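Local coordinates for minor capsid protein VP1 (Human bocavirus 3, PDB 5US7) that assembles in sixty copies into the icosahedral T=1 capsid of the virus, its longest variant probably also bringing a phospholipase A2 region, at residues P195-L200 / V318-E323; S283-Q286 / K290-S293; I520-T523 / M527-P530. All coordinates share one frame; numbering follows the deposited sequence.

Interaction 1: residues P195-L200 / V318-E323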
# COMPACT_ATOMS: atom_id res chain seq x y z
N PRO A 195 109.58 10.54 -15.25
CA PRO A 195 108.88 11.73 -15.76
C PRO A 195 109.23 12.06 -17.20
O PRO A 195 108.38 12.61 -17.91
CB PRO A 195 109.33 12.83 -14.80
CG PRO A 195 110.66 12.39 -14.35
CD PRO A 195 110.62 10.90 -14.28
N THR A 196 110.43 11.73 -17.65
CA THR A 196 110.86 12.02 -19.02
C THR A 196 112.16 11.28 -19.27
O THR A 196 112.71 10.63 -18.38
CB THR A 196 111.05 13.52 -19.24
OG1 THR A 196 111.24 13.77 -20.63
CG2 THR A 196 112.27 14.00 -18.48
N ILE A 197 112.67 11.41 -20.49
CA ILE A 197 113.98 10.87 -20.83
C ILE A 197 115.04 11.79 -20.24
O ILE A 197 114.90 13.01 -20.27
CB ILE A 197 114.13 10.73 -22.35
CG1 ILE A 197 113.06 9.80 -22.91
CG2 ILE A 197 115.47 10.11 -22.69
CD1 ILE A 197 111.91 10.51 -23.52
N HIS A 198 116.09 11.20 -19.67
CA HIS A 198 117.14 12.03 -19.09
C HIS A 198 117.98 12.70 -20.16
O HIS A 198 118.25 13.90 -20.09
CB HIS A 198 118.01 11.19 -18.16
CG HIS A 198 119.02 11.99 -17.41
ND1 HIS A 198 120.25 12.32 -17.95
CD2 HIS A 198 118.98 12.56 -16.19
CE1 HIS A 198 120.93 13.03 -17.07
NE2 HIS A 198 120.18 13.20 -16.00
N GLU A 199 118.39 11.94 -21.17
CA GLU A 199 118.74 12.54 -22.45
C GLU A 199 117.51 13.26 -22.97
O GLU A 199 116.39 12.97 -22.55
CB GLU A 199 119.19 11.47 -23.43
CG GLU A 199 120.50 10.83 -23.06
CD GLU A 199 121.63 11.80 -23.17
OE1 GLU A 199 121.63 12.55 -24.16
OE2 GLU A 199 122.51 11.84 -22.28
N LEU A 200 117.70 14.22 -23.88
CA LEU A 200 116.54 15.01 -24.29
C LEU A 200 115.98 15.73 -23.07
O LEU A 200 115.03 15.23 -22.46
CB LEU A 200 115.44 14.16 -24.93
CG LEU A 200 115.44 13.73 -26.39
CD1 LEU A 200 116.53 12.74 -26.67
CD2 LEU A 200 114.09 13.12 -26.70
N VAL A 318 113.50 1.08 -29.80
CA VAL A 318 112.46 2.05 -30.13
C VAL A 318 112.67 3.30 -29.30
O VAL A 318 112.76 3.24 -28.07
CB VAL A 318 111.06 1.45 -29.91
CG1 VAL A 318 110.81 0.35 -30.91
CG2 VAL A 318 110.94 0.88 -28.53
N GLY A 319 112.78 4.45 -29.97
CA GLY A 319 113.12 5.67 -29.28
C GLY A 319 112.60 6.89 -30.01
O GLY A 319 111.88 6.78 -31.00
N VAL A 320 112.95 8.06 -29.48
CA VAL A 320 112.53 9.34 -30.03
C VAL A 320 113.71 10.30 -29.98
O VAL A 320 114.35 10.45 -28.94
CB VAL A 320 111.33 9.93 -29.26
CG1 VAL A 320 110.10 9.08 -29.48
CG2 VAL A 320 111.62 9.99 -27.78
N ASP A 321 114.02 10.93 -31.11
CA ASP A 321 115.17 11.82 -31.21
C ASP A 321 114.87 13.05 -32.05
O ASP A 321 115.17 13.09 -33.25
CB ASP A 321 116.39 11.07 -31.75
CG ASP A 321 116.11 10.37 -33.06
OD1 ASP A 321 114.92 10.32 -33.45
OD2 ASP A 321 117.06 9.87 -33.69
N PRO A 322 114.30 14.10 -31.45
CA PRO A 322 114.08 15.34 -32.20
C PRO A 322 115.40 15.93 -32.69
O PRO A 322 116.48 15.62 -32.18
CB PRO A 322 113.42 16.26 -31.17
CG PRO A 322 112.82 15.34 -30.17
CD PRO A 322 113.80 14.20 -30.08
N GLU A 323 115.30 16.79 -33.70
CA GLU A 323 116.49 17.45 -34.21
C GLU A 323 116.88 18.61 -33.31
O GLU A 323 116.05 19.17 -32.59
CB GLU A 323 116.28 17.95 -35.64
CG GLU A 323 115.35 19.14 -35.78
CD GLU A 323 113.89 18.76 -35.78
OE1 GLU A 323 113.58 17.57 -35.59
OE2 GLU A 323 113.05 19.66 -36.00
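Leu-200 carries this contact, reaching toward the ring of Pro-322 while its methyl groups lie against the backbone of Val-320. Its CD2 has three neighbours across the contact: it approaches Pro-322 CD at 3.6 Å, Val-320 O at 3.5 Å and a methyl of Val-320. CD1 lies 3.9 Å from Val-320 O, so both methyls of the fork border that oxygen. With CG anti to its own carbonyl carbon (chi1 -83°), Leu-200 directs this fork at the bend between Val-320 and Pro-322.

Val-320 adds its CG2, the methyl held between its backbone N and carbonyl carbon, which meets Leu-200 CD2 at 4.1 Å. The same methyl also takes a looser touch, at 4.3 Å, from Ile-197 CD1. The result is a small, buried join whose side-chain contacts are all apolar, with one backbone carbonyl oxygen among the methyls.

It ties together two of the long surface loops that parvovirus capsid proteins insert between the strands of their jelly-roll core. One runs on from strand 185-190 toward helix 210-215, and the side chain of Leu-200 also rests on Ile-327. The other carries the short strand 319-320, which pairs antiparallel with a strand of a second subunit, so the contact lies next to a sheet that continues into that subunit, while Ile-197 packs on Pro-255 of the same neighbour.

Interaction 2: residues S283-Q286 / K290-S293; sequences SRVQ and KPTS
Val-285 and Pro-291 meet through one valine methyl: with CG1 of Val-285 anti to its carbonyl carbon (chi1 -62°), CG2 falls between the backbone N and the carbonyl carbon and is aimed at the proline. The site is the outgoing end of a two-stranded beta hairpin, strands 269-272 and 281-284, from which the chain swings round through a three-residue connection and leaves in a new direction toward strand 299-300. The contact spans the mouth of this turn, where the CA atoms of Val-285 and Lys-290 come within 6.6 Å.

The meeting is light. Val-285 CG2 touches Pro-291 CD at 4.4 Å, the ring atom next to the proline nitrogen. CG of Pro-291 stands further back, 5.0 Å from the same Val-285 CG2. The contact across the segments being so light, much of what fixes each side comes from other neighbours: Val-285 also packs on Thr-266, Arg-268 and Gln-270 of the partner strand's side of the hairpin.

Arg-284, just before the valine, anchors the hairpin's exit across an interface, for it points to a different subunit and there forms a salt bridge with Glu-175 and hydrogen bonds to the carbonyls of Thr-359 and Gly-362 of that chain.

Lys-290 completes the mouth. Its chain runs out extended and bends only at the last torsion (chi4 -65°). Its ammonium group hydrogen-bonds Val-264 O, while Lys-290 CG passes 4.4 Å from Gln-286 O.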
# COMPACT_ATOMS: atom_id res chain seq x y z
N SER A 283 102.72 -26.90 -65.37
CA SER A 283 102.11 -28.18 -65.04
C SER A 283 101.18 -27.94 -63.86
O SER A 283 101.28 -26.92 -63.18
CB SER A 283 103.17 -29.23 -64.70
OG SER A 283 103.91 -28.86 -63.56
N ARG A 284 100.27 -28.88 -63.62
CA ARG A 284 99.36 -28.69 -62.51
C ARG A 284 100.00 -29.17 -61.22
O ARG A 284 100.73 -30.16 -61.20
CB ARG A 284 98.03 -29.40 -62.74
CG ARG A 284 97.99 -30.88 -62.61
CD ARG A 284 96.54 -31.29 -62.55
NE ARG A 284 95.85 -30.99 -63.80
CZ ARG A 284 94.54 -30.82 -63.91
NH1 ARG A 284 93.77 -30.88 -62.84
NH2 ARG A 284 94.00 -30.55 -65.09
N VAL A 285 99.73 -28.43 -60.14
CA VAL A 285 100.33 -28.76 -58.86
C VAL A 285 99.76 -30.07 -58.36
O VAL A 285 98.58 -30.38 -58.57
CB VAL A 285 100.11 -27.61 -57.85
CG1 VAL A 285 100.77 -26.35 -58.35
CG2 VAL A 285 98.65 -27.37 -57.65
N GLN A 286 100.60 -30.86 -57.71
CA GLN A 286 100.25 -32.22 -57.34
C GLN A 286 99.16 -32.21 -56.28
O GLN A 286 98.85 -31.18 -55.70
CB GLN A 286 101.49 -32.95 -56.86
CG GLN A 286 102.54 -33.12 -57.92
CD GLN A 286 102.02 -33.89 -59.11
OE1 GLN A 286 101.25 -34.83 -58.97
NE2 GLN A 286 102.47 -33.50 -60.30
N LYS A 290 99.83 -28.07 -52.31
CA LYS A 290 98.71 -27.18 -52.61
C LYS A 290 99.00 -25.81 -52.03
O LYS A 290 99.48 -25.70 -50.89
CB LYS A 290 97.38 -27.66 -52.03
CG LYS A 290 96.70 -28.87 -52.66
CD LYS A 290 95.37 -29.13 -51.98
CE LYS A 290 94.73 -30.43 -52.42
NZ LYS A 290 94.34 -30.46 -53.83
N PRO A 291 98.72 -24.75 -52.78
CA PRO A 291 99.02 -23.41 -52.28
C PRO A 291 98.12 -23.06 -51.12
O PRO A 291 96.92 -23.33 -51.13
CB PRO A 291 98.73 -22.52 -53.50
CG PRO A 291 98.85 -23.43 -54.66
CD PRO A 291 98.31 -24.74 -54.18
N THR A 292 98.70 -22.45 -50.10
CA THR A 292 97.92 -21.98 -48.97
C THR A 292 97.70 -20.48 -49.09
O THR A 292 98.53 -19.74 -49.62
CB THR A 292 98.61 -22.31 -47.65
OG1 THR A 292 97.74 -21.97 -46.56
CG2 THR A 292 99.90 -21.55 -47.50
N SER A 293 96.54 -20.04 -48.63
CA SER A 293 96.22 -18.63 -48.63
C SER A 293 96.66 -17.93 -47.36
O SER A 293 96.39 -16.74 -47.19
CB SER A 293 94.71 -18.43 -48.83
OG SER A 293 94.31 -18.86 -50.11

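Interaction 3: residues I520-T523 / M527-P530; sequences IQPT and MCFP
Pro-522 and Cys-528 open the apolar part of the contact: the cysteine sulfur lies beside the CB-CG side of the proline ring, with SG 3.5 Å from Pro-522 CG and slightly further from CB. Met-527 CG reaches the same Pro-522 CB, at 3.7 Å. The cysteine sulfur and this methylene of the methionine thus share one rim of the ring, and they form the larger, hydrophobic share of the join.

The sulfur of Met-527 supplies the polar share. Thr-523 N-H gives a weak hydrogen bond to Met-527 SD, 3.6 Å long and bent to 141° at the hydrogen. Met-527 CG sits between its own N and carbonyl carbon (chi1 67°), and with chi2 extended this carries SD to the threonine nitrogen, off to one side of the Pro-522 to Thr-523 peptide and tilted from its plane. The bend at chi3 (90°) then turns CE toward the threonine, where the two side chains cross obliquely. Here Met-527 CE meets Thr-523 OG1 at 3.7 Å, a van der Waals touch at the exposed border of the contact.

The pair closes a short turn in the C-terminal loop region that follows strand 466-482. Cys-528 is joined to the adjoining loop by backbone hydrogen bonding with Arg-412 and by its O to Thr-411 OG1. Beyond it, Phe-529 stacks on His-494 and packs against Trp-112 and Gln-113 of helix 109-116, as well as on Pro-490 of a neighbouring subunit, part of the nuclear localization signal assigned by similarity.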
# COMPACT_ATOMS: atom_id res chain seq x y z
N ILE A 520 111.29 -25.35 -3.57
CA ILE A 520 112.11 -25.85 -4.65
C ILE A 520 111.57 -25.32 -5.97
O ILE A 520 110.36 -25.36 -6.22
CB ILE A 520 112.15 -27.38 -4.61
CG1 ILE A 520 112.73 -27.83 -3.27
CG2 ILE A 520 112.98 -27.94 -5.74
CD1 ILE A 520 112.49 -29.26 -2.97
N GLN A 521 112.41 -24.76 -6.75
CA GLN A 521 111.85 -24.12 -7.92
C GLN A 521 111.83 -25.06 -9.11
O GLN A 521 112.65 -25.98 -9.20
CB GLN A 521 112.65 -22.88 -8.27
CG GLN A 521 112.60 -21.80 -7.23
CD GLN A 521 111.20 -21.32 -6.96
OE1 GLN A 521 110.38 -21.22 -7.87
NE2 GLN A 521 110.92 -20.99 -5.71
N PRO A 522 110.90 -24.87 -10.04
CA PRO A 522 110.98 -25.58 -11.32
C PRO A 522 112.22 -25.16 -12.08
O PRO A 522 112.50 -23.98 -12.24
CB PRO A 522 109.70 -25.15 -12.04
CG PRO A 522 109.35 -23.86 -11.42
CD PRO A 522 109.72 -23.99 -9.98
N THR A 523 112.99 -26.15 -12.54
CA THR A 523 114.28 -25.84 -13.14
C THR A 523 114.14 -25.39 -14.59
O THR A 523 114.82 -24.45 -15.01
CB THR A 523 115.21 -27.04 -13.06
OG1 THR A 523 114.61 -28.15 -13.74
CG2 THR A 523 115.46 -27.41 -11.61
N MET A 527 107.98 -28.14 -17.11
CA MET A 527 107.45 -27.81 -15.80
C MET A 527 107.36 -26.29 -15.70
O MET A 527 108.18 -25.57 -16.27
CB MET A 527 108.31 -28.41 -14.69
CG MET A 527 109.70 -27.85 -14.55
SD MET A 527 110.76 -28.82 -13.46
CE MET A 527 111.49 -29.97 -14.62
N CYS A 528 106.37 -25.81 -14.95
CA CYS A 528 105.66 -24.53 -15.07
C CYS A 528 104.46 -24.67 -16.00
O CYS A 528 103.63 -23.76 -16.04
CB CYS A 528 106.55 -23.37 -15.57
SG CYS A 528 107.93 -22.91 -14.52
N PHE A 529 104.34 -25.77 -16.72
CA PHE A 529 103.16 -26.23 -17.44
C PHE A 529 102.59 -25.23 -18.44
O PHE A 529 101.48 -24.74 -18.24
CB PHE A 529 102.08 -26.62 -16.44
CG PHE A 529 102.45 -27.79 -15.59
CD1 PHE A 529 103.46 -28.65 -15.96
CD2 PHE A 529 101.77 -28.05 -14.42
CE1 PHE A 529 103.79 -29.73 -15.18
CE2 PHE A 529 102.10 -29.12 -13.64
CZ PHE A 529 103.11 -29.96 -14.02
N PRO A 530 103.28 -24.95 -19.54
CA PRO A 530 102.76 -23.99 -20.51
C PRO A 530 101.34 -24.32 -20.95
O PRO A 530 100.94 -25.48 -20.99
CB PRO A 530 103.73 -24.12 -21.69
CG PRO A 530 104.85 -24.95 -21.20
CD PRO A 530 104.69 -25.23 -19.78

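How the interactions relate
The three contacts are separate and lie far apart, none touching another. In sequence, interaction 2 falls between the two segments of interaction 1, yet their centres are 50 Å apart and their nearest atoms about 28 Å. Interaction 3 follows both along the chain; its centre is 44 Å from that of interaction 2 and 39 Å from that of interaction 1, which lies on the opposite side of the chain's centre. Interactions 2 and 3 close short local turns, whereas interaction 1 joins loops 118 residues apart. What they share is the proximity of other capsid subunits. The phospholipase A2-like region belongs to the VP1 N-terminus and involves none of them.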